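Local coordinates for peptidoglycan recognition protein-LC isoform LCx (PDB 2F2L), which binds a bacterial peptidoglycan fragment, a muropeptide ending in meso-diaminopimelate and D-alanine, and probably senses such fragments for fly immune signalling, at residues L23-V28 against K129-N134; E36-R41 against S100-F105; T107-E112 against G150-K155. All blocks are in the same frame, centred on the assembly; numbering follows the deposited sequence.

Interaction 1: residues L23-V28 against K129-N134. With SO4 (sulfate ion), chain F.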
loop_
_atom_site.group_PDB
_atom_site.type_symbol
_atom_site.label_atom_id
_atom_site.label_comp_id
_atom_site.label_asym_id
_atom_site.label_seq_id
_atom_site.Cartn_x
_atom_site.Cartn_y
_atom_site.Cartn_z
ATOM N N LEU B 23 26.778 12.194 14.370
ATOM C CA LEU B 23 27.085 10.855 14.831
ATOM C C LEU B 23 27.837 10.971 16.158
ATOM O O LEU B 23 28.510 11.974 16.392
ATOM C CB LEU B 23 27.933 10.119 13.793
ATOM C CG LEU B 23 27.352 9.946 12.383
ATOM C CD1 LEU B 23 28.421 9.355 11.452
ATOM C CD2 LEU B 23 26.128 9.075 12.393
ATOM N N PRO B 24 27.716 9.958 17.038
ATOM C CA PRO B 24 26.898 8.740 16.925
ATOM C C PRO B 24 25.419 8.988 17.194
ATOM O O PRO B 24 25.074 9.931 17.885
ATOM C CB PRO B 24 27.476 7.827 18.012
ATOM C CG PRO B 24 28.032 8.769 19.035
ATOM C CD PRO B 24 28.492 9.985 18.295
ATOM N N ILE B 25 24.563 8.134 16.650
ATOM C CA ILE B 25 23.119 8.263 16.807
ATOM C C ILE B 25 22.683 7.320 17.912
ATOM O O ILE B 25 23.157 6.186 17.976
ATOM C CB ILE B 25 22.403 7.894 15.478
ATOM C CG1 ILE B 25 22.654 8.978 14.433
ATOM C CG2 ILE B 25 20.900 7.676 15.669
ATOM C CD1 ILE B 25 22.656 8.428 13.036
ATOM N N ASN B 26 21.797 7.761 18.795
ATOM C CA ASN B 26 21.369 6.862 19.865
ATOM C C ASN B 26 19.878 6.546 19.897
ATOM O O ASN B 26 19.343 6.178 20.942
ATOM C CB ASN B 26 21.901 7.331 21.222
ATOM C CG ASN B 26 20.969 8.222 21.940
ATOM O OD1 ASN B 26 20.531 9.251 21.404
ATOM N ND2 ASN B 26 20.642 7.843 23.180
ATOM N N ARG B 27 19.237 6.638 18.732
ATOM C CA ARG B 27 17.837 6.226 18.564
ATOM C C ARG B 27 17.700 5.390 17.300
ATOM O O ARG B 27 18.217 5.771 16.253
ATOM C CB ARG B 27 16.940 7.467 18.475
ATOM C CG ARG B 27 15.463 7.200 18.330
ATOM C CD ARG B 27 14.666 8.514 18.131
ATOM N NE ARG B 27 14.987 9.523 19.137
ATOM C CZ ARG B 27 15.098 10.839 18.919
ATOM N NH1 ARG B 27 14.960 11.366 17.698
ATOM N NH2 ARG B 27 15.375 11.641 19.940
ATOM N N VAL B 28 17.029 4.244 17.419
ATOM C CA VAL B 28 16.658 3.402 16.281
ATOM C C VAL B 28 15.145 3.202 16.302
ATOM O O VAL B 28 14.569 2.942 17.364
ATOM C CB VAL B 28 17.340 2.009 16.333
ATOM C CG1 VAL B 28 16.762 1.060 15.257
ATOM C CG2 VAL B 28 18.836 2.136 16.165
ATOM N N LYS B 129 30.594 2.901 15.160
ATOM C CA LYS B 129 30.319 4.168 15.841
ATOM C C LYS B 129 29.260 5.033 15.150
ATOM O O LYS B 129 29.252 6.255 15.316
ATOM C CB LYS B 129 31.603 4.990 16.011
ATOM C CG LYS B 129 32.244 4.859 17.347
ATOM C CD LYS B 129 32.896 3.517 17.551
ATOM C CE LYS B 129 34.023 3.626 18.564
ATOM N NZ LYS B 129 34.021 2.444 19.463
ATOM N N LYS B 130 28.372 4.412 14.376
ATOM C CA LYS B 130 27.240 5.133 13.813
ATOM C C LYS B 130 26.162 5.228 14.871
ATOM O O LYS B 130 25.405 6.202 14.904
ATOM C CB LYS B 130 26.699 4.448 12.558
ATOM C CG LYS B 130 27.736 4.242 11.461
ATOM C CD LYS B 130 28.288 5.564 10.904
ATOM C CE LYS B 130 29.191 5.300 9.714
ATOM N NZ LYS B 130 29.442 6.521 8.880
ATOM N N LEU B 131 26.110 4.208 15.732
ATOM C CA LEU B 131 25.183 4.154 16.853
ATOM C C LEU B 131 25.953 4.165 18.168
ATOM O O LEU B 131 27.007 3.577 18.265
ATOM C CB LEU B 131 24.353 2.864 16.808
ATOM C CG LEU B 131 23.327 2.650 15.695
ATOM C CD1 LEU B 131 22.748 1.217 15.786
ATOM C CD2 LEU B 131 22.230 3.672 15.787
ATOM N N THR B 132 25.387 4.797 19.188
ATOM C CA THR B 132 25.931 4.706 20.528
ATOM C C THR B 132 25.861 3.263 21.025
ATOM O O THR B 132 25.022 2.468 20.566
ATOM C CB THR B 132 25.143 5.560 21.511
ATOM O OG1 THR B 132 23.758 5.199 21.433
ATOM C CG2 THR B 132 25.312 7.045 21.208
ATOM N N THR B 133 26.748 2.951 21.967
ATOM C CA THR B 133 26.780 1.663 22.650
ATOM C C THR B 133 25.467 1.404 23.404
ATOM O O THR B 133 25.009 0.264 23.476
ATOM C CB THR B 133 27.992 1.608 23.632
ATOM O OG1 THR B 133 29.220 1.643 22.882
ATOM C CG2 THR B 133 27.963 0.354 24.482
ATOM N N ASN B 134 24.848 2.459 23.937
ATOM C CA ASN B 134 23.571 2.323 24.658
ATOM C C ASN B 134 22.356 2.930 23.920
ATOM O O ASN B 134 21.476 3.550 24.546
ATOM C CB ASN B 134 23.705 2.913 26.070
ATOM C CG ASN B 134 24.170 4.369 26.067
ATOM O OD1 ASN B 134 24.586 4.911 25.034
ATOM N ND2 ASN B 134 24.108 5.006 27.235
HETATM S S SO4 F . 13.862 14.949 20.121
HETATM O O1 SO4 F . 12.655 15.576 19.578
HETATM O O2 SO4 F . 14.521 15.847 21.072
HETATM O O3 SO4 F . 14.794 14.662 19.027
HETATM O O4 SO4 F . 13.487 13.719 20.814
HETATM O O HOH W 1 20.649 5.989 25.762
#
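The amide N of Ile25 gives its hydrogen to the carbonyl O of Lys130 over 2.7 Å. One rung on, Thr132 N reaches Ile25 O at 2.9 Å, and Leu131 CA adds a C-H contact to the same Ile25 O at 3.1 Å. Ile25 and Leu131 thus form a parallel bridge, a short pairing at the start of strand 25-32, in the central mixed sheet of the amidase-like fold, with the chain just past helix 112-127. Lys129, at positive phi, ends that helix in a Schellman motif. The CD2 branch of Leu131 lies 3.7 Å from Val28 CG2, the side chains crossing at about a right angle; both touch Leu122 of the helix, while Leu131 also meets Ile97 and Val28 meets Ile99 of strand 97-101. At the loop end of the pairing, Pro24, preceded by a cis peptide, sets CG 3.9 Å from Thr132 CG2. Lys130 bends at chi2 (-63°), bringing CD to 3.8 Å from Leu23 CD1 while its NZ pairs with Asp83. One water accepts a weak bond from Asn26 ND2 and donates to Asn134 O.

Interaction 2: residues E36-R41 against S100-F105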
loop_
_atom_site.group_PDB
_atom_site.type_symbol
_atom_site.label_atom_id
_atom_site.label_comp_id
_atom_site.label_asym_id
_atom_site.label_seq_id
_atom_site.Cartn_x
_atom_site.Cartn_y
_atom_site.Cartn_z
ATOM N N GLU B 36 3.860 -6.606 0.642
ATOM C CA GLU B 36 4.167 -8.033 0.628
ATOM C C GLU B 36 5.654 -8.228 0.994
ATOM O O GLU B 36 6.466 -7.363 0.738
ATOM C CB GLU B 36 3.800 -8.669 -0.730
ATOM C CG GLU B 36 3.909 -10.192 -0.722
ATOM C CD GLU B 36 3.461 -10.876 -2.027
ATOM O OE1 GLU B 36 2.820 -10.228 -2.901
ATOM O OE2 GLU B 36 3.771 -12.083 -2.171
ATOM N N GLY B 37 5.976 -9.337 1.640
ATOM C CA GLY B 37 7.364 -9.727 1.906
ATOM C C GLY B 37 8.006 -10.362 0.698
ATOM O O GLY B 37 7.464 -10.293 -0.409
ATOM N N CYS B 38 9.157 -11.017 0.918
ATOM C CA CYS B 38 10.012 -11.439 -0.161
ATOM C C CYS B 38 11.082 -12.406 0.372
ATOM O O CYS B 38 11.435 -12.347 1.551
ATOM C CB CYS B 38 10.633 -10.197 -0.809
ATOM S SG CYS B 38 11.631 -9.161 0.314
ATOM N N GLU B 39 11.572 -13.304 -0.481
ATOM C CA GLU B 39 12.453 -14.388 -0.026
ATOM C C GLU B 39 13.710 -14.559 -0.865
ATOM O O GLU B 39 14.418 -15.552 -0.713
ATOM C CB GLU B 39 11.695 -15.731 -0.027
ATOM C CG GLU B 39 10.237 -15.664 0.387
ATOM C CD GLU B 39 10.051 -15.187 1.806
ATOM O OE1 GLU B 39 11.067 -15.126 2.541
ATOM O OE2 GLU B 39 8.895 -14.878 2.184
ATOM N N SER B 40 13.978 -13.607 -1.754
ATOM C CA SER B 40 15.109 -13.706 -2.666
ATOM C C SER B 40 15.581 -12.319 -3.072
ATOM O O SER B 40 14.825 -11.364 -2.992
ATOM C CB SER B 40 14.695 -14.481 -3.920
ATOM O OG SER B 40 13.714 -13.770 -4.664
ATOM N N ARG B 41 16.821 -12.216 -3.550
ATOM C CA ARG B 41 17.364 -10.910 -3.960
ATOM C C ARG B 41 16.495 -10.233 -5.049
ATOM O O ARG B 41 16.193 -9.036 -4.980
ATOM C CB ARG B 41 18.813 -11.068 -4.425
ATOM C CG ARG B 41 19.444 -9.753 -4.785
ATOM C CD ARG B 41 20.920 -9.844 -5.049
ATOM N NE ARG B 41 21.355 -8.583 -5.636
ATOM C CZ ARG B 41 22.614 -8.157 -5.746
ATOM N NH1 ARG B 41 23.634 -8.880 -5.316
ATOM N NH2 ARG B 41 22.840 -6.967 -6.294
ATOM N N SER B 100 13.341 -0.582 8.222
ATOM C CA SER B 100 12.038 -1.161 7.909
ATOM C C SER B 100 12.173 -2.624 7.550
ATOM O O SER B 100 13.003 -2.978 6.704
ATOM C CB SER B 100 11.382 -0.414 6.750
ATOM O OG SER B 100 9.996 -0.747 6.671
ATOM N N PHE B 101 11.363 -3.478 8.173
ATOM C CA PHE B 101 11.280 -4.884 7.748
ATOM C C PHE B 101 10.366 -4.944 6.533
ATOM O O PHE B 101 9.245 -4.408 6.578
ATOM C CB PHE B 101 10.714 -5.772 8.856
ATOM C CG PHE B 101 11.720 -6.145 9.913
ATOM C CD1 PHE B 101 12.399 -5.158 10.637
ATOM C CD2 PHE B 101 11.969 -7.477 10.213
ATOM C CE1 PHE B 101 13.338 -5.497 11.622
ATOM C CE2 PHE B 101 12.903 -7.823 11.209
ATOM C CZ PHE B 101 13.579 -6.814 11.918
ATOM N N ILE B 102 10.849 -5.558 5.450
ATOM C CA ILE B 102 10.074 -5.657 4.226
ATOM C C ILE B 102 8.989 -6.698 4.469
ATOM O O ILE B 102 9.287 -7.882 4.756
ATOM C CB ILE B 102 10.936 -6.045 3.012
ATOM C CG1 ILE B 102 12.054 -5.022 2.778
ATOM C CG2 ILE B 102 10.073 -6.137 1.756
ATOM C CD1 ILE B 102 13.029 -5.424 1.651
ATOM N N GLY B 103 7.737 -6.242 4.380
ATOM C CA GLY B 103 6.586 -7.086 4.621
ATOM C C GLY B 103 5.567 -6.443 5.526
ATOM O O GLY B 103 5.640 -5.255 5.824
ATOM N N THR B 104 4.611 -7.265 5.951
ATOM C CA THR B 104 3.541 -6.875 6.848
ATOM C C THR B 104 3.507 -7.863 8.007
ATOM O O THR B 104 3.213 -9.054 7.788
ATOM C CB THR B 104 2.163 -6.885 6.118
ATOM O OG1 THR B 104 2.204 -5.997 4.995
ATOM C CG2 THR B 104 1.036 -6.449 7.051
ATOM N N PHE B 105 3.754 -7.378 9.237
ATOM C CA PHE B 105 3.936 -8.264 10.407
ATOM C C PHE B 105 2.892 -8.061 11.486
ATOM O O PHE B 105 3.168 -8.156 12.688
ATOM C CB PHE B 105 5.385 -8.156 10.909
ATOM C CG PHE B 105 6.344 -8.428 9.834
ATOM C CD1 PHE B 105 6.535 -9.736 9.392
ATOM C CD2 PHE B 105 6.918 -7.390 9.126
ATOM C CE1 PHE B 105 7.360 -10.004 8.329
ATOM C CE2 PHE B 105 7.745 -7.654 8.066
ATOM C CZ PHE B 105 7.970 -8.951 7.661
HETATM O O HOH W 2 10.218 -10.080 3.655
#
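Apolar contact between Cys38 and Ile102 carries the side-chain part of this junction, with Cys38 SG 3.7 Å from Ile102 CG2. Two torsions place the groups. The sulfur sits between its own backbone N and carbonyl carbon (chi1 59°), while the Ile102 methyl branch CG2 lies opposite the backbone N, where it also comes within 3.9 Å of Glu36 O. Val43 and Arg47 of helix 41-58 touch the Cys38 side chain as well, and Ile102 rests on Arg47 and Val48.

Backbone packing supplies the second kind of contact. Gly37 and Gly103 pass closely, their CA atoms 3.9 Å apart and Gly37 N 3.8 Å from Gly103 CA. Gly103 adopts phi 133° and psi -169°, a conformation in which a beta carbon would run into the preceding carbonyl O and the nearby Phe105 CZ. Within that same turn Phe101 O lies at the edge of the Phe105 ring, in its plane.

Polar linkage is indirect, since no hydrogen bond joins the two segments themselves. A water donates to Ile102 O at 2.6 Å and accepts from Cys38 N at 3.1 Å. Gln114 NE2 also bonds to Ile102 O, giving this buried carbonyl two donors.

Cys38 is joined to Cys44 by a disulfide, and Ser40 OG caps Val43 N at the start of helix 41-58: a loop tied to that helix by the Cys38-Cys44 disulfide and ending in an N-cap serine, packed against the turn that follows strand 97-101 of the amidase-like fold.

Interaction 3: residues T107-E112 against G150-K155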
loop_
_atom_site.group_PDB
_atom_site.type_symbol
_atom_site.label_atom_id
_atom_site.label_comp_id
_atom_site.label_asym_id
_atom_site.label_seq_id
_atom_site.Cartn_x
_atom_site.Cartn_y
_atom_site.Cartn_z
ATOM N N THR B 107 0.045 -10.038 11.803
ATOM C CA THR B 107 -0.313 -11.319 12.417
ATOM C C THR B 107 0.690 -12.451 12.142
ATOM O O THR B 107 0.485 -13.577 12.598
ATOM C CB THR B 107 -1.690 -11.800 11.953
ATOM O OG1 THR B 107 -1.635 -12.023 10.549
ATOM C CG2 THR B 107 -2.801 -10.784 12.299
ATOM N N ARG B 108 1.749 -12.138 11.407
ATOM C CA ARG B 108 2.774 -13.091 11.015
ATOM C C ARG B 108 4.122 -12.560 11.510
ATOM O O ARG B 108 4.378 -11.372 11.414
ATOM C CB ARG B 108 2.763 -13.183 9.488
ATOM C CG ARG B 108 3.728 -14.168 8.858
ATOM C CD ARG B 108 3.384 -14.359 7.359
ATOM N NE ARG B 108 4.473 -15.008 6.631
ATOM C CZ ARG B 108 4.429 -15.335 5.343
ATOM N NH1 ARG B 108 3.341 -15.081 4.619
ATOM N NH2 ARG B 108 5.479 -15.924 4.781
ATOM N N LYS B 109 4.972 -13.436 12.038
ATOM C CA LYS B 109 6.285 -13.033 12.541
ATOM C C LYS B 109 7.249 -12.835 11.397
ATOM O O LYS B 109 7.150 -13.500 10.386
ATOM C CB LYS B 109 6.890 -14.096 13.460
ATOM C CG LYS B 109 6.040 -14.491 14.630
ATOM C CD LYS B 109 6.843 -15.379 15.531
ATOM C CE LYS B 109 5.978 -16.247 16.367
ATOM N NZ LYS B 109 5.288 -15.426 17.348
ATOM N N PRO B 110 8.226 -11.952 11.570
ATOM C CA PRO B 110 9.309 -11.907 10.595
ATOM C C PRO B 110 10.103 -13.214 10.657
ATOM O O PRO B 110 10.114 -13.894 11.692
ATOM C CB PRO B 110 10.162 -10.730 11.077
ATOM C CG PRO B 110 9.884 -10.671 12.536
ATOM C CD PRO B 110 8.439 -10.990 12.668
ATOM N N ASN B 111 10.752 -13.575 9.568
ATOM C CA ASN B 111 11.429 -14.861 9.514
ATOM C C ASN B 111 12.829 -14.846 10.150
ATOM O O ASN B 111 13.376 -13.791 10.510
ATOM C CB ASN B 111 11.400 -15.444 8.088
ATOM C CG ASN B 111 12.381 -14.794 7.139
ATOM O OD1 ASN B 111 13.459 -14.334 7.531
ATOM N ND2 ASN B 111 12.033 -14.797 5.867
ATOM N N GLU B 112 13.369 -16.038 10.342
ATOM C CA GLU B 112 14.638 -16.224 11.036
ATOM C C GLU B 112 15.788 -15.379 10.441
ATOM O O GLU B 112 16.574 -14.756 11.174
ATOM C CB GLU B 112 14.966 -17.697 11.014
ATOM C CG GLU B 112 16.363 -18.084 11.471
ATOM C CD GLU B 112 16.611 -19.564 11.332
ATOM O OE1 GLU B 112 17.780 -19.953 11.147
ATOM O OE2 GLU B 112 15.636 -20.346 11.429
ATOM N N GLY B 150 3.957 -3.619 13.054
ATOM C CA GLY B 150 3.117 -4.812 13.077
ATOM C C GLY B 150 3.196 -5.463 14.447
ATOM O O GLY B 150 4.274 -5.624 14.994
ATOM N N GLU B 151 2.050 -5.869 14.970
ATOM C CA GLU B 151 1.946 -6.436 16.309
ATOM C C GLU B 151 2.983 -7.542 16.600
ATOM O O GLU B 151 3.615 -7.529 17.668
ATOM C CB GLU B 151 0.526 -6.955 16.519
ATOM C CG GLU B 151 0.235 -7.524 17.905
ATOM C CD GLU B 151 0.305 -6.483 19.004
ATOM O OE1 GLU B 151 0.114 -5.289 18.710
ATOM O OE2 GLU B 151 0.522 -6.864 20.170
ATOM N N GLU B 152 3.144 -8.491 15.668
ATOM C CA GLU B 152 4.026 -9.651 15.886
ATOM C C GLU B 152 5.482 -9.237 15.878
ATOM O O GLU B 152 6.278 -9.786 16.628
ATOM C CB GLU B 152 3.785 -10.777 14.866
ATOM C CG GLU B 152 2.469 -11.502 15.033
ATOM C CD GLU B 152 2.278 -12.074 16.446
ATOM O OE1 GLU B 152 3.190 -12.759 16.959
ATOM O OE2 GLU B 152 1.204 -11.838 17.048
ATOM N N LEU B 153 5.835 -8.275 15.027
ATOM C CA LEU B 153 7.199 -7.758 15.032
ATOM C C LEU B 153 7.438 -6.898 16.280
ATOM O O LEU B 153 8.486 -6.999 16.930
ATOM C CB LEU B 153 7.489 -6.981 13.752
ATOM C CG LEU B 153 8.843 -6.289 13.644
ATOM C CD1 LEU B 153 9.972 -7.160 14.099
ATOM C CD2 LEU B 153 9.054 -5.831 12.199
ATOM N N TYR B 154 6.459 -6.080 16.640
ATOM C CA TYR B 154 6.576 -5.257 17.846
ATOM C C TYR B 154 6.740 -6.097 19.103
ATOM O O TYR B 154 7.559 -5.773 19.963
ATOM C CB TYR B 154 5.375 -4.340 18.011
ATOM C CG TYR B 154 5.521 -3.342 19.129
ATOM C CD1 TYR B 154 6.484 -2.357 19.078
ATOM C CD2 TYR B 154 4.677 -3.369 20.231
ATOM C CE1 TYR B 154 6.612 -1.419 20.102
ATOM C CE2 TYR B 154 4.789 -2.441 21.248
ATOM C CZ TYR B 154 5.759 -1.472 21.179
ATOM O OH TYR B 154 5.871 -0.551 22.185
ATOM N N LYS B 155 5.961 -7.164 19.231
ATOM C CA LYS B 155 6.091 -8.035 20.396
ATOM C C LYS B 155 7.514 -8.619 20.497
ATOM O O LYS B 155 8.030 -8.804 21.597
ATOM C CB LYS B 155 5.042 -9.151 20.392
ATOM C CG LYS B 155 3.663 -8.687 20.781
ATOM C CD LYS B 155 2.737 -9.858 21.127
ATOM C CE LYS B 155 2.187 -10.557 19.906
ATOM N NZ LYS B 155 1.162 -11.583 20.278
HETATM O O HOH W 3 5.547 -12.127 17.788
#
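Glu152 CG stands squarely over the face of the peptide linking Thr107 to Arg108, 3.5 Å from Thr107 C, and Glu152 CB comes within 3.6 Å of Arg108 O. The carboxylate beyond, the second flat group, is approached at both oxygens and from both sides of its plane. Lys109 NZ, displaced to one side, makes a weak salt bridge with Glu152 OE1 at 3.4 Å. Displaced to the other side are a water, which donates to Glu152 OE1 at 2.6 Å, and Lys155 NZ, which makes a weak salt bridge with Glu152 OE2 at 3.2 Å.

A bend at chi2 (-55°) folds the Glu152 chain back along its own helix, so that the carboxylate can serve Lys155 one turn on as well as Lys109 across the contact. The same water also donates to Glu152 O at 2.7 Å and accepts a weak bond from Lys109 NZ, bridging the residue's backbone carbonyl and its carboxylate. With two ammonium groups and a water around it, the carboxylate would be expected to remain ionised.

Below this polar layer Pro110 and Leu153 meet at about a right angle, with Pro110 CG 3.8 Å from Leu153 CD1. Both reach Phe101, and Leu153 also touches Phe105, so this side of the contact is hydrophobic core.

Gly150 is the N-cap of helix 151-157, while the loop runs into helix 112-127, where Asn111 OD1 caps Gln114 N. The contact is thus a salt-bridge network, Lys109-Glu152-Lys155, laid over an apolar seam between a helix-entry loop and the first turn of a C-terminal helix.

In the fold
Interactions 2 and 3 are neighbours, their centres 11 Å apart, on the same side of the chain's centre, whereas interaction 1 lies about 25 Å from the first and 24 Å from the second. The near pair is joined directly: Phe105 O is 3.0 Å from Glu152 N, a probable hydrogen bond, and Phe101 CG packs 3.5 Å from Leu153 CD2. Interaction 1 touches neither, but shares the central sheet with interaction 2 through adjacent strands 25-32 and 97-101. The bound muropeptide lies toward the near pair, about 9 Å from the Ile102 side chain and 10 Å from that of Leu153, against about 13 Å from Val28.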